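Local coordinates for protein L-threonine dehydrogenase (Flavobacterium frigidimaris, PDB 2YY7) that binds NAD and probably catalyses the NAD-dependent oxidation of the side-chain hydroxyl of L-threonine, as an L-threonine dehydrogenase, at residues I14-T19 with S175-P180; P171-W176 with P212-D217; V189-K194 with E251-I256; L242-F247 with W294-D299. All blocks are in the same frame, centred on the assembly; numbering follows the deposited sequence.

Contact 1: I14-T19 with S175-P180; sequences IGTELT and SWSTPP. With NAD (nicotinamide-adenine-dinucleotide), chain E.
T16, in the opening turns of helix 13-26, and T178, in the loop that follows strand 164-174, bring their CA atoms to 7.1 Å, the closest CA pair across the contact. This is the nucleotide-binding start of a Rossmann fold, where the first helix leaves the glycine-rich turn that carries the dinucleotide. Two hydroxyl contacts tie the loop to it. T178 OG1 donates to T16 OG1 at 3.0 Å, the two threonine side chains lying at a slant to each other. T16 OG1 also makes a hydrogen bond to the carbonyl oxygen of G12, one turn back, so the hydroxyl that receives the loop's hydrogen is itself tied to the turn before the helix. T16 CG2 comes within 3.4 Å of T178 OG1 and fills in beside the polar pair.

One residue further along, the E17 chain folds back at CG (chi2 -62°) and presents its carboxylate to the loop. S177 OG donates to E17 OE2; the modelled 2.5 Å is very short, so its exact value deserves caution. Within the loop, S177 CB sits 3.6 Å above the plane of the W176 ring, toward its rim.

The cofactor lies at the helix start rather than between the segments. I14 N points its hydrogen almost straight at NAD O1N, 2.9 Å away with an N-H...O angle of 173°, and I14 CD1 reaches to 3.3 Å from NAD O4D.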
# COMPACT_ATOMS: atom_id res chain seq x y z
N ILE A 14 11.55 11.11 -18.44
CA ILE A 14 12.02 12.10 -17.48
C ILE A 14 13.54 12.08 -17.36
O ILE A 14 14.19 13.12 -17.40
CB ILE A 14 11.44 11.85 -16.06
CG1 ILE A 14 9.92 11.79 -16.11
CG2 ILE A 14 11.90 12.96 -15.12
CD1 ILE A 14 9.29 11.40 -14.78
N GLY A 15 14.08 10.87 -17.21
CA GLY A 15 15.51 10.69 -17.06
C GLY A 15 16.35 11.43 -18.09
O GLY A 15 17.42 11.95 -17.75
N THR A 16 15.88 11.48 -19.33
CA THR A 16 16.59 12.15 -20.41
C THR A 16 16.84 13.62 -20.07
O THR A 16 17.97 14.10 -20.15
CB THR A 16 15.79 12.07 -21.74
OG1 THR A 16 15.69 10.71 -22.16
CG2 THR A 16 16.48 12.88 -22.83
N GLU A 17 15.77 14.33 -19.70
CA GLU A 17 15.86 15.74 -19.36
C GLU A 17 16.51 15.98 -18.00
O GLU A 17 17.29 16.92 -17.84
CB GLU A 17 14.46 16.36 -19.36
CG GLU A 17 13.79 16.38 -20.72
CD GLU A 17 14.56 17.20 -21.74
OE1 GLU A 17 14.84 18.39 -21.45
OE2 GLU A 17 14.89 16.67 -22.82
N LEU A 18 16.19 15.12 -17.04
CA LEU A 18 16.74 15.22 -15.69
C LEU A 18 18.26 15.11 -15.70
O LEU A 18 18.94 15.87 -15.01
CB LEU A 18 16.16 14.11 -14.80
CG LEU A 18 16.70 14.05 -13.37
CD1 LEU A 18 16.29 15.30 -12.60
CD2 LEU A 18 16.15 12.81 -12.69
N THR A 19 18.78 14.17 -16.48
CA THR A 19 20.22 13.97 -16.58
C THR A 19 20.90 15.20 -17.19
O THR A 19 21.94 15.65 -16.71
CB THR A 19 20.54 12.73 -17.46
OG1 THR A 19 19.95 11.56 -16.87
CG2 THR A 19 22.06 12.53 -17.56
N SER A 175 6.43 15.99 -22.77
CA SER A 175 7.76 16.35 -23.25
C SER A 175 7.91 16.15 -24.75
O SER A 175 7.10 15.48 -25.39
CB SER A 175 8.83 15.54 -22.53
OG SER A 175 8.74 14.18 -22.89
N TRP A 176 8.99 16.71 -25.30
CA TRP A 176 9.30 16.65 -26.72
C TRP A 176 10.58 15.89 -27.06
O TRP A 176 10.80 15.51 -28.21
CB TRP A 176 9.43 18.07 -27.28
CG TRP A 176 10.42 18.90 -26.50
CD1 TRP A 176 10.15 19.75 -25.46
CD2 TRP A 176 11.85 18.89 -26.65
NE1 TRP A 176 11.32 20.26 -24.95
CE2 TRP A 176 12.37 19.75 -25.66
CE3 TRP A 176 12.73 18.23 -27.51
CZ2 TRP A 176 13.75 19.97 -25.51
CZ3 TRP A 176 14.10 18.46 -27.37
CH2 TRP A 176 14.59 19.32 -26.37
N SER A 177 11.45 15.67 -26.07
CA SER A 177 12.72 15.00 -26.33
C SER A 177 12.73 13.47 -26.39
O SER A 177 13.56 12.89 -27.10
CB SER A 177 13.77 15.45 -25.30
OG SER A 177 13.41 15.04 -24.00
N THR A 178 11.84 12.83 -25.65
CA THR A 178 11.79 11.37 -25.62
C THR A 178 10.34 10.89 -25.50
O THR A 178 9.54 11.51 -24.81
CB THR A 178 12.61 10.83 -24.43
OG1 THR A 178 13.93 11.38 -24.47
CG2 THR A 178 12.72 9.31 -24.46
N PRO A 179 9.99 9.79 -26.18
CA PRO A 179 8.63 9.24 -26.14
C PRO A 179 8.26 8.79 -24.73
O PRO A 179 9.12 8.36 -23.96
CB PRO A 179 8.70 8.06 -27.11
CG PRO A 179 9.78 8.46 -28.06
CD PRO A 179 10.82 9.04 -27.14
N PRO A 180 6.96 8.88 -24.37
CA PRO A 180 6.51 8.46 -23.04
C PRO A 180 6.65 6.95 -22.90
O PRO A 180 6.78 6.24 -23.89
CB PRO A 180 5.06 8.94 -23.01
CG PRO A 180 4.64 8.80 -24.44
CD PRO A 180 5.83 9.33 -25.20
PA NAD E . 10.01 5.70 -18.86
O1A NAD E . 9.99 6.66 -20.00
O2A NAD E . 9.23 4.45 -19.06
O5B NAD E . 11.49 5.43 -18.37
C5B NAD E . 11.81 4.32 -17.58
C4B NAD E . 13.26 3.96 -17.81
O4B NAD E . 13.60 2.94 -16.85
C3B NAD E . 13.50 3.40 -19.23
O3B NAD E . 14.58 4.09 -19.89
C2B NAD E . 13.77 1.91 -18.97
O2B NAD E . 14.66 1.34 -19.91
C1B NAD E . 14.34 1.94 -17.54
N9A NAD E . 14.28 0.63 -16.87
C8A NAD E . 13.21 -0.26 -16.90
N7A NAD E . 13.55 -1.34 -16.19
C5A NAD E . 14.80 -1.13 -15.71
C6A NAD E . 15.64 -1.94 -14.96
N6A NAD E . 15.28 -3.17 -14.64
N1A NAD E . 16.89 -1.48 -14.63
C2A NAD E . 17.32 -0.23 -15.04
N3A NAD E . 16.51 0.58 -15.82
C4A NAD E . 15.27 0.10 -16.14
O3 NAD E . 9.32 6.39 -17.58
PN NAD E . 9.33 7.95 -17.12
O1N NAD E . 10.68 8.58 -17.28
O2N NAD E . 8.09 8.54 -17.69
O5D NAD E . 9.05 7.79 -15.53
C5D NAD E . 10.14 7.75 -14.59
C4D NAD E . 9.56 7.69 -13.16
O4D NAD E . 8.64 8.75 -12.97
C3D NAD E . 8.75 6.42 -12.87
O3D NAD E . 8.92 6.08 -11.49
C2D NAD E . 7.32 6.86 -13.05
O2D NAD E . 6.48 5.96 -12.36
C1D NAD E . 7.35 8.29 -12.52
N1N NAD E . 6.21 9.06 -13.07
C2N NAD E . 6.19 9.39 -14.41
C3N NAD E . 5.12 10.12 -14.92
C7N NAD E . 5.13 10.59 -16.35
O7N NAD E . 3.98 11.24 -16.76
N7N NAD E . 6.17 10.37 -17.18
C4N NAD E . 4.05 10.49 -14.09
C5N NAD E . 4.10 10.17 -12.73
C6N NAD E . 5.16 9.44 -12.23

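Contact 2: P171-W176 with P212-D217; sequences PGLISW and PMMYMD. With NAD (nicotinamide-adenine-dinucleotide), chain E.
G172 and M214 are joined by a backbone bond, M214 N to G172 O at 2.8 Å, in the middle of a parallel pairing of strands 172-174 and 212-215. G172 N gives to P212 O, I174 N to M214 O, and the last bond, M216 N to I174 O, already uses the first residue of helix 216-228.

L173 is the side chain to follow. Its N-H goes to NAD O7N at 2.9 Å, and with CG set beside that same nitrogen (chi1 -59°) the side chain starts out along the nicotinamide carboxamide. CB lies 3.4 Å from NAD O7N, and CG 3.7 Å from NAD C7N. There the branches part: CD2 runs alongside M214 and meets its CB at 3.8 Å, while CD1 turns to M216 SD at 3.9 Å, the two chains roughly perpendicular. Cut back to an alanine, this position would probably open a gap between M214 and M216 and strip the carboxamide of part of its apolar backing.

P171 CG packs on M214 CB at 3.5 Å. I174 crosses M213 at about a right angle, its CD1 against M213 CB. At the far end Y215 OH sits at the edge of the W176 ring, 3.2 Å from CD1, and is hydrogen-bonded to D306 OD1 of helix 300-311. Parallel strands with the cofactor at their C-terminal ends belong to the Rossmann fold of the epimerase/dehydratase family, here at the nicotinamide end.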
# COMPACT_ATOMS: atom_id res chain seq x y z
N PRO A 171 2.19 14.68 -11.89
CA PRO A 171 0.91 14.47 -12.56
C PRO A 171 1.31 13.95 -13.95
O PRO A 171 2.46 13.57 -14.14
CB PRO A 171 0.29 15.87 -12.59
CG PRO A 171 1.47 16.77 -12.58
CD PRO A 171 2.42 16.11 -11.61
N GLY A 172 0.40 13.92 -14.92
CA GLY A 172 0.77 13.45 -16.25
C GLY A 172 1.81 14.40 -16.84
O GLY A 172 1.58 15.60 -16.88
N LEU A 173 2.95 13.86 -17.29
CA LEU A 173 4.01 14.70 -17.84
C LEU A 173 4.07 14.77 -19.37
O LEU A 173 3.84 13.77 -20.06
CB LEU A 173 5.38 14.25 -17.31
CG LEU A 173 5.59 14.26 -15.79
CD1 LEU A 173 7.07 14.07 -15.50
CD2 LEU A 173 5.11 15.58 -15.19
N ILE A 174 4.41 15.94 -19.88
CA ILE A 174 4.48 16.19 -21.32
C ILE A 174 5.87 16.65 -21.76
O ILE A 174 6.43 17.59 -21.19
CB ILE A 174 3.42 17.26 -21.69
CG1 ILE A 174 2.04 16.76 -21.26
CG2 ILE A 174 3.46 17.54 -23.19
CD1 ILE A 174 1.02 17.86 -21.02
N SER A 175 6.43 15.99 -22.77
CA SER A 175 7.76 16.35 -23.25
C SER A 175 7.91 16.15 -24.75
O SER A 175 7.10 15.48 -25.39
CB SER A 175 8.83 15.54 -22.53
OG SER A 175 8.74 14.18 -22.89
N TRP A 176 8.99 16.71 -25.30
CA TRP A 176 9.30 16.65 -26.72
C TRP A 176 10.58 15.89 -27.06
O TRP A 176 10.80 15.51 -28.21
CB TRP A 176 9.43 18.07 -27.28
CG TRP A 176 10.42 18.90 -26.50
CD1 TRP A 176 10.15 19.75 -25.46
CD2 TRP A 176 11.85 18.89 -26.65
NE1 TRP A 176 11.32 20.26 -24.95
CE2 TRP A 176 12.37 19.75 -25.66
CE3 TRP A 176 12.73 18.23 -27.51
CZ2 TRP A 176 13.75 19.97 -25.51
CZ3 TRP A 176 14.10 18.46 -27.37
CH2 TRP A 176 14.59 19.32 -26.37
N PRO A 212 -4.78 16.08 -14.21
CA PRO A 212 -3.69 16.93 -13.72
C PRO A 212 -2.49 16.68 -14.64
O PRO A 212 -2.08 15.53 -14.82
CB PRO A 212 -3.43 16.41 -12.31
CG PRO A 212 -4.70 15.70 -11.95
CD PRO A 212 -5.07 15.02 -13.23
N MET A 213 -1.93 17.75 -15.20
CA MET A 213 -0.79 17.62 -16.10
C MET A 213 0.31 18.61 -15.74
O MET A 213 0.08 19.56 -14.99
CB MET A 213 -1.24 17.87 -17.54
CG MET A 213 -2.24 16.86 -18.08
SD MET A 213 -1.45 15.39 -18.77
CE MET A 213 -2.82 14.68 -19.70
N MET A 214 1.50 18.38 -16.30
CA MET A 214 2.64 19.26 -16.06
C MET A 214 3.64 19.14 -17.21
O MET A 214 3.88 18.04 -17.72
CB MET A 214 3.32 18.89 -14.74
CG MET A 214 4.51 19.78 -14.40
SD MET A 214 5.21 19.38 -12.79
CE MET A 214 3.92 20.03 -11.69
N TYR A 215 4.20 20.27 -17.63
CA TYR A 215 5.20 20.26 -18.69
C TYR A 215 6.49 19.73 -18.07
O TYR A 215 6.78 20.02 -16.91
CB TYR A 215 5.41 21.68 -19.23
CG TYR A 215 6.14 21.73 -20.56
CD1 TYR A 215 6.90 22.84 -20.92
CD2 TYR A 215 6.05 20.67 -21.47
CE1 TYR A 215 7.54 22.91 -22.15
CE2 TYR A 215 6.69 20.73 -22.70
CZ TYR A 215 7.44 21.85 -23.03
OH TYR A 215 8.08 21.91 -24.25
N MET A 216 7.27 18.97 -18.83
CA MET A 216 8.51 18.38 -18.31
C MET A 216 9.48 19.38 -17.66
O MET A 216 10.10 19.06 -16.64
CB MET A 216 9.23 17.59 -19.41
CG MET A 216 10.41 16.74 -18.92
SD MET A 216 9.92 15.42 -17.77
CE MET A 216 9.16 14.25 -18.90
N ASP A 217 9.64 20.56 -18.24
CA ASP A 217 10.55 21.56 -17.66
C ASP A 217 10.20 21.82 -16.19
O ASP A 217 11.08 22.00 -15.35
CB ASP A 217 10.48 22.88 -18.42
CG ASP A 217 11.07 22.79 -19.82
OD1 ASP A 217 11.30 23.85 -20.43
OD2 ASP A 217 11.29 21.67 -20.31
PA NAD E . 10.01 5.70 -18.86
O1A NAD E . 9.99 6.66 -20.00
O2A NAD E . 9.23 4.45 -19.06
O5B NAD E . 11.49 5.43 -18.37
C5B NAD E . 11.81 4.32 -17.58
C4B NAD E . 13.26 3.96 -17.81
O4B NAD E . 13.60 2.94 -16.85
C3B NAD E . 13.50 3.40 -19.23
O3B NAD E . 14.58 4.09 -19.89
C2B NAD E . 13.77 1.91 -18.97
O2B NAD E . 14.66 1.34 -19.91
C1B NAD E . 14.34 1.94 -17.54
N9A NAD E . 14.28 0.63 -16.87
C8A NAD E . 13.21 -0.26 -16.90
N7A NAD E . 13.55 -1.34 -16.19
C5A NAD E . 14.80 -1.13 -15.71
C6A NAD E . 15.64 -1.94 -14.96
N6A NAD E . 15.28 -3.17 -14.64
N1A NAD E . 16.89 -1.48 -14.63
C2A NAD E . 17.32 -0.23 -15.04
N3A NAD E . 16.51 0.58 -15.82
C4A NAD E . 15.27 0.10 -16.14
O3 NAD E . 9.32 6.39 -17.58
PN NAD E . 9.33 7.95 -17.12
O1N NAD E . 10.68 8.58 -17.28
O2N NAD E . 8.09 8.54 -17.69
O5D NAD E . 9.05 7.79 -15.53
C5D NAD E . 10.14 7.75 -14.59
C4D NAD E . 9.56 7.69 -13.16
O4D NAD E . 8.64 8.75 -12.97
C3D NAD E . 8.75 6.42 -12.87
O3D NAD E . 8.92 6.08 -11.49
C2D NAD E . 7.32 6.86 -13.05
O2D NAD E . 6.48 5.96 -12.36
C1D NAD E . 7.35 8.29 -12.52
N1N NAD E . 6.21 9.06 -13.07
C2N NAD E . 6.19 9.39 -14.41
C3N NAD E . 5.12 10.12 -14.92
C7N NAD E . 5.13 10.59 -16.35
O7N NAD E . 3.98 11.24 -16.76
N7N NAD E . 6.17 10.37 -17.18
C4N NAD E . 4.05 10.49 -14.09
C5N NAD E . 4.10 10.17 -12.73
C6N NAD E . 5.16 9.44 -12.23
O HOH W 1 11.21 22.71 -23.20

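Contact 3: V189-K194 with E251-I256; sequences VDIFYK and EIANEI
I191 and I256 meet through three atoms of I191: I256 CD1 lies 3.7 Å from I191 CG1 and almost as near to I191 CD1 and CG2. The I191 chain is fully extended, with CG1 opposite the backbone N (chi1 -169°), and this carries CD1 across to the other helix. There it rests 4.0 Å from A253 CB, where the small alanine allows it close to the backbone, and it passes I252 CG2 with the two isoleucines pointing in opposite directions.

The helices themselves stay well apart, their local axes 10.8 Å from each other and inclined by 31° in roughly the same direction, so long side chains do the bridging. Helices 187-197 and 249-257 belong to the smaller, C-terminal part of the fold, which in extended short-chain dehydrogenases is associated with substrate binding; F263 covers I191, A253 and I256 from a neighbouring loop, and M307 of helix 300-311 touches F192.

Aromatic contacts come from F192. I256 CD1 stands over one face of its ring, 4.1 Å from the centroid and 14° off the normal, a CH-pi contact. I256 CG1 approaches ring atom CE1 of F192 as well. At another ring atom, I252 CD1 comes obliquely to F192 CE2 at 3.7 Å. I252 and I256 can both serve the one phenyl ring because they sit one turn apart, with I256 N bonded to I252 O.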
# COMPACT_ATOMS: atom_id res chain seq x y z
N VAL A 189 1.01 13.89 -25.20
CA VAL A 189 2.27 13.98 -25.90
C VAL A 189 2.00 13.57 -27.35
O VAL A 189 2.33 14.29 -28.29
CB VAL A 189 3.34 13.04 -25.29
CG1 VAL A 189 4.61 13.05 -26.14
CG2 VAL A 189 3.65 13.50 -23.87
N ASP A 190 1.37 12.41 -27.51
CA ASP A 190 1.04 11.88 -28.83
C ASP A 190 0.29 12.89 -29.70
O ASP A 190 0.57 13.03 -30.89
CB ASP A 190 0.20 10.61 -28.68
CG ASP A 190 1.00 9.44 -28.13
OD1 ASP A 190 0.37 8.41 -27.80
OD2 ASP A 190 2.23 9.56 -28.02
N ILE A 191 -0.67 13.58 -29.10
CA ILE A 191 -1.49 14.56 -29.81
C ILE A 191 -0.62 15.58 -30.55
O ILE A 191 -1.00 16.06 -31.61
CB ILE A 191 -2.44 15.28 -28.84
CG1 ILE A 191 -3.47 16.10 -29.62
CG2 ILE A 191 -1.65 16.17 -27.89
CD1 ILE A 191 -4.55 16.72 -28.74
N PHE A 192 0.53 15.91 -29.98
CA PHE A 192 1.43 16.87 -30.62
C PHE A 192 2.11 16.24 -31.84
O PHE A 192 2.18 16.87 -32.90
CB PHE A 192 2.48 17.37 -29.61
CG PHE A 192 1.97 18.46 -28.69
CD1 PHE A 192 1.86 19.77 -29.14
CD2 PHE A 192 1.58 18.16 -27.38
CE1 PHE A 192 1.38 20.78 -28.29
CE2 PHE A 192 1.10 19.16 -26.54
CZ PHE A 192 0.99 20.47 -26.99
N TYR A 193 2.60 15.02 -31.70
CA TYR A 193 3.27 14.36 -32.83
C TYR A 193 2.33 14.11 -34.00
O TYR A 193 2.71 14.30 -35.16
CB TYR A 193 3.91 13.05 -32.38
CG TYR A 193 5.16 13.25 -31.55
CD1 TYR A 193 5.09 13.44 -30.18
CD2 TYR A 193 6.42 13.29 -32.16
CE1 TYR A 193 6.24 13.68 -29.42
CE2 TYR A 193 7.57 13.53 -31.42
CZ TYR A 193 7.48 13.73 -30.05
OH TYR A 193 8.61 13.99 -29.32
N LYS A 194 1.10 13.69 -33.71
CA LYS A 194 0.12 13.41 -34.75
C LYS A 194 -0.46 14.69 -35.36
O LYS A 194 -0.79 14.72 -36.54
CB LYS A 194 -1.02 12.54 -34.21
CG LYS A 194 -0.58 11.20 -33.66
CD LYS A 194 0.10 10.35 -34.71
CE LYS A 194 0.52 9.02 -34.12
NZ LYS A 194 1.36 8.23 -35.06
N GLU A 251 -9.71 20.70 -24.57
CA GLU A 251 -8.97 21.93 -24.34
C GLU A 251 -7.57 21.93 -24.96
O GLU A 251 -7.18 22.93 -25.57
CB GLU A 251 -8.88 22.23 -22.84
CG GLU A 251 -10.25 22.39 -22.17
CD GLU A 251 -10.17 22.54 -20.66
OE1 GLU A 251 -9.51 21.70 -20.00
OE2 GLU A 251 -10.77 23.49 -20.12
N ILE A 252 -6.81 20.85 -24.81
CA ILE A 252 -5.47 20.85 -25.38
C ILE A 252 -5.53 20.80 -26.91
O ILE A 252 -4.68 21.38 -27.58
CB ILE A 252 -4.58 19.68 -24.85
CG1 ILE A 252 -3.20 19.75 -25.52
CG2 ILE A 252 -5.24 18.33 -25.12
CD1 ILE A 252 -2.14 18.88 -24.86
N ALA A 253 -6.54 20.13 -27.45
CA ALA A 253 -6.71 20.05 -28.89
C ALA A 253 -7.06 21.45 -29.42
O ALA A 253 -6.61 21.84 -30.50
CB ALA A 253 -7.82 19.05 -29.24
N ASN A 254 -7.86 22.19 -28.66
CA ASN A 254 -8.25 23.54 -29.05
C ASN A 254 -7.06 24.50 -29.01
O ASN A 254 -6.96 25.41 -29.83
CB ASN A 254 -9.37 24.08 -28.15
CG ASN A 254 -10.73 23.48 -28.48
OD1 ASN A 254 -10.94 22.96 -29.58
ND2 ASN A 254 -11.66 23.57 -27.54
N GLU A 255 -6.16 24.30 -28.05
CA GLU A 255 -5.00 25.16 -27.96
C GLU A 255 -4.09 24.90 -29.16
O GLU A 255 -3.51 25.83 -29.73
CB GLU A 255 -4.23 24.89 -26.66
CG GLU A 255 -3.14 25.92 -26.38
CD GLU A 255 -3.70 27.31 -26.15
OE1 GLU A 255 -2.95 28.29 -26.31
OE2 GLU A 255 -4.89 27.43 -25.79
N ILE A 256 -3.98 23.63 -29.54
CA ILE A 256 -3.16 23.25 -30.69
C ILE A 256 -3.74 23.83 -31.98
O ILE A 256 -2.99 24.22 -32.88
CB ILE A 256 -3.07 21.70 -30.82
CG1 ILE A 256 -2.26 21.13 -29.65
CG2 ILE A 256 -2.42 21.31 -32.15
CD1 ILE A 256 -2.23 19.62 -29.60

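Contact 4: L242-F247 with W294-D299; sequences LAAMSF and WKHTFD
A243 O accepts the indole N-H of W294, NE1 to O 3.1 Å with an N-H...O angle of 157°. The donor lies in the carbonyl plane and the oxygen close to the plane of the indole, so the bond fixes how the ring is turned as well as where it stands.

Both faces of that indole are occupied. L242 CD1 presses on the five-membered ring in a CH-pi contact, 3.4 Å from its centroid and 9° off the normal, its side chain crossing the tryptophan at about a right angle. Against the opposite face lies the backbone N of H296, 3.8 Å above the plane and toward the rim. A leucine in place of W294 would probably leave A243 O without this donor and open a gap between L242 and the H296 backbone.

The contact lays the loop before helix 300-311 along the chain that enters strand 245-247, an antiparallel strand of the mixed Rossmann sheet paired with 211-215. M214 of that neighbouring strand touches L242, A244 and W294.

H296 turns its ring over A244: CG stands between the backbone N and the carbonyl carbon (chi1 67°), bringing one face to A244 CA, 3.8 Å from the ring centroid. The CB atoms of A244 and H296 also meet, at 3.7 Å. Further on, M245 CG packs on F298 O, and the bent end of the chain brings M245 SD to 3.5 Å from the carbonyl carbon of D299, the N-cap residue of helix 300-311, whose OD2 is hydrogen-bonded to S302 OG.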
# COMPACT_ATOMS: atom_id res chain seq x y z
N LEU A 242 1.91 17.50 -6.25
CA LEU A 242 2.59 18.46 -7.11
C LEU A 242 1.66 18.81 -8.27
O LEU A 242 1.14 17.92 -8.94
CB LEU A 242 3.89 17.85 -7.67
CG LEU A 242 4.83 18.82 -8.39
CD1 LEU A 242 5.63 19.62 -7.37
CD2 LEU A 242 5.78 18.04 -9.30
N ALA A 243 1.44 20.10 -8.50
CA ALA A 243 0.53 20.49 -9.56
C ALA A 243 1.02 21.65 -10.42
O ALA A 243 1.91 22.41 -10.02
CB ALA A 243 -0.83 20.84 -8.97
N ALA A 244 0.42 21.76 -11.60
CA ALA A 244 0.73 22.82 -12.55
C ALA A 244 -0.52 23.11 -13.37
O ALA A 244 -1.11 24.18 -13.26
CB ALA A 244 1.89 22.41 -13.46
N MET A 245 -0.94 22.14 -14.18
CA MET A 245 -2.12 22.29 -15.03
C MET A 245 -3.15 21.19 -14.86
O MET A 245 -2.88 20.14 -14.28
CB MET A 245 -1.73 22.28 -16.51
CG MET A 245 -0.49 23.05 -16.88
SD MET A 245 -0.14 22.77 -18.63
CE MET A 245 0.77 21.22 -18.56
N SER A 246 -4.33 21.44 -15.42
CA SER A 246 -5.44 20.50 -15.45
C SER A 246 -6.23 20.91 -16.68
O SER A 246 -6.60 22.08 -16.83
CB SER A 246 -6.32 20.62 -14.19
OG SER A 246 -5.81 19.84 -13.12
N PHE A 247 -6.43 19.96 -17.58
CA PHE A 247 -7.16 20.21 -18.81
C PHE A 247 -7.73 18.93 -19.40
O PHE A 247 -7.34 17.83 -19.02
CB PHE A 247 -6.26 20.93 -19.83
CG PHE A 247 -5.01 20.15 -20.23
CD1 PHE A 247 -5.10 19.06 -21.09
CD2 PHE A 247 -3.76 20.54 -19.77
CE1 PHE A 247 -3.94 18.36 -21.48
CE2 PHE A 247 -2.60 19.86 -20.16
CZ PHE A 247 -2.69 18.76 -21.02
N TRP A 294 7.67 25.44 -4.02
CA TRP A 294 7.37 24.95 -5.35
C TRP A 294 6.51 25.97 -6.09
O TRP A 294 5.60 26.56 -5.51
CB TRP A 294 6.61 23.62 -5.29
CG TRP A 294 5.94 23.26 -6.60
CD1 TRP A 294 4.62 22.98 -6.79
CD2 TRP A 294 6.57 23.17 -7.89
NE1 TRP A 294 4.38 22.71 -8.12
CE2 TRP A 294 5.56 22.82 -8.82
CE3 TRP A 294 7.88 23.35 -8.35
CZ2 TRP A 294 5.82 22.65 -10.18
CZ3 TRP A 294 8.14 23.17 -9.71
CH2 TRP A 294 7.11 22.82 -10.61
N LYS A 295 6.81 26.17 -7.37
CA LYS A 295 6.06 27.07 -8.23
C LYS A 295 6.23 26.64 -9.69
O LYS A 295 7.35 26.51 -10.17
CB LYS A 295 6.52 28.52 -8.04
CG LYS A 295 8.00 28.73 -7.73
CD LYS A 295 8.94 28.30 -8.86
CE LYS A 295 9.66 27.00 -8.52
NZ LYS A 295 10.58 26.56 -9.62
N HIS A 296 5.12 26.41 -10.39
CA HIS A 296 5.18 26.00 -11.79
C HIS A 296 5.28 27.22 -12.68
O HIS A 296 4.86 28.31 -12.29
CB HIS A 296 3.95 25.16 -12.16
CG HIS A 296 2.66 25.92 -12.14
ND1 HIS A 296 2.08 26.42 -13.28
CD2 HIS A 296 1.83 26.25 -11.12
CE1 HIS A 296 0.94 27.02 -12.97
NE2 HIS A 296 0.77 26.94 -11.66
N THR A 297 5.83 27.05 -13.88
CA THR A 297 5.98 28.18 -14.79
C THR A 297 5.14 28.06 -16.07
O THR A 297 4.71 29.08 -16.61
CB THR A 297 7.45 28.35 -15.20
OG1 THR A 297 7.88 27.21 -15.95
CG2 THR A 297 8.33 28.48 -13.96
N PHE A 298 4.88 26.84 -16.53
CA PHE A 298 4.10 26.65 -17.75
C PHE A 298 2.62 26.33 -17.56
O PHE A 298 2.26 25.53 -16.71
CB PHE A 298 4.71 25.53 -18.61
CG PHE A 298 6.06 25.85 -19.17
CD1 PHE A 298 7.21 25.68 -18.40
CD2 PHE A 298 6.20 26.31 -20.47
CE1 PHE A 298 8.47 25.97 -18.92
CE2 PHE A 298 7.46 26.61 -21.00
CZ PHE A 298 8.59 26.44 -20.23
N ASP A 299 1.77 26.96 -18.37
CA ASP A 299 0.35 26.67 -18.34
C ASP A 299 0.07 26.06 -19.71
O ASP A 299 0.99 25.91 -20.51
CB ASP A 299 -0.49 27.94 -18.11
CG ASP A 299 -0.25 29.02 -19.15
OD1 ASP A 299 -0.84 30.11 -19.00
OD2 ASP A 299 0.53 28.80 -20.10

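In the fold
Contacts 2 and 3 are buried, contact 4 partly so, and contact 1 lies at the surface. Contacts 1 and 2 share S175 and W176 and both reach NAD, one at its phosphate and the other at its nicotinamide; I14 CD1 meets L173 CD1 between them. Contact 4 adjoins contact 2 through the neighbouring strands 211-215 and 245-247 of the sheet. Contact 3 lies further out, about 13 Å from contact 2 between centres, tied back by V189 against I174 and by F247 against I252. Chemistry follows place: hydroxyl and carboxylate bonds in contact 1, backbone strand pairing in contact 2, only apolar and CH-pi packing in contact 3, and an indole N-H bond with CH-pi contacts in contact 4.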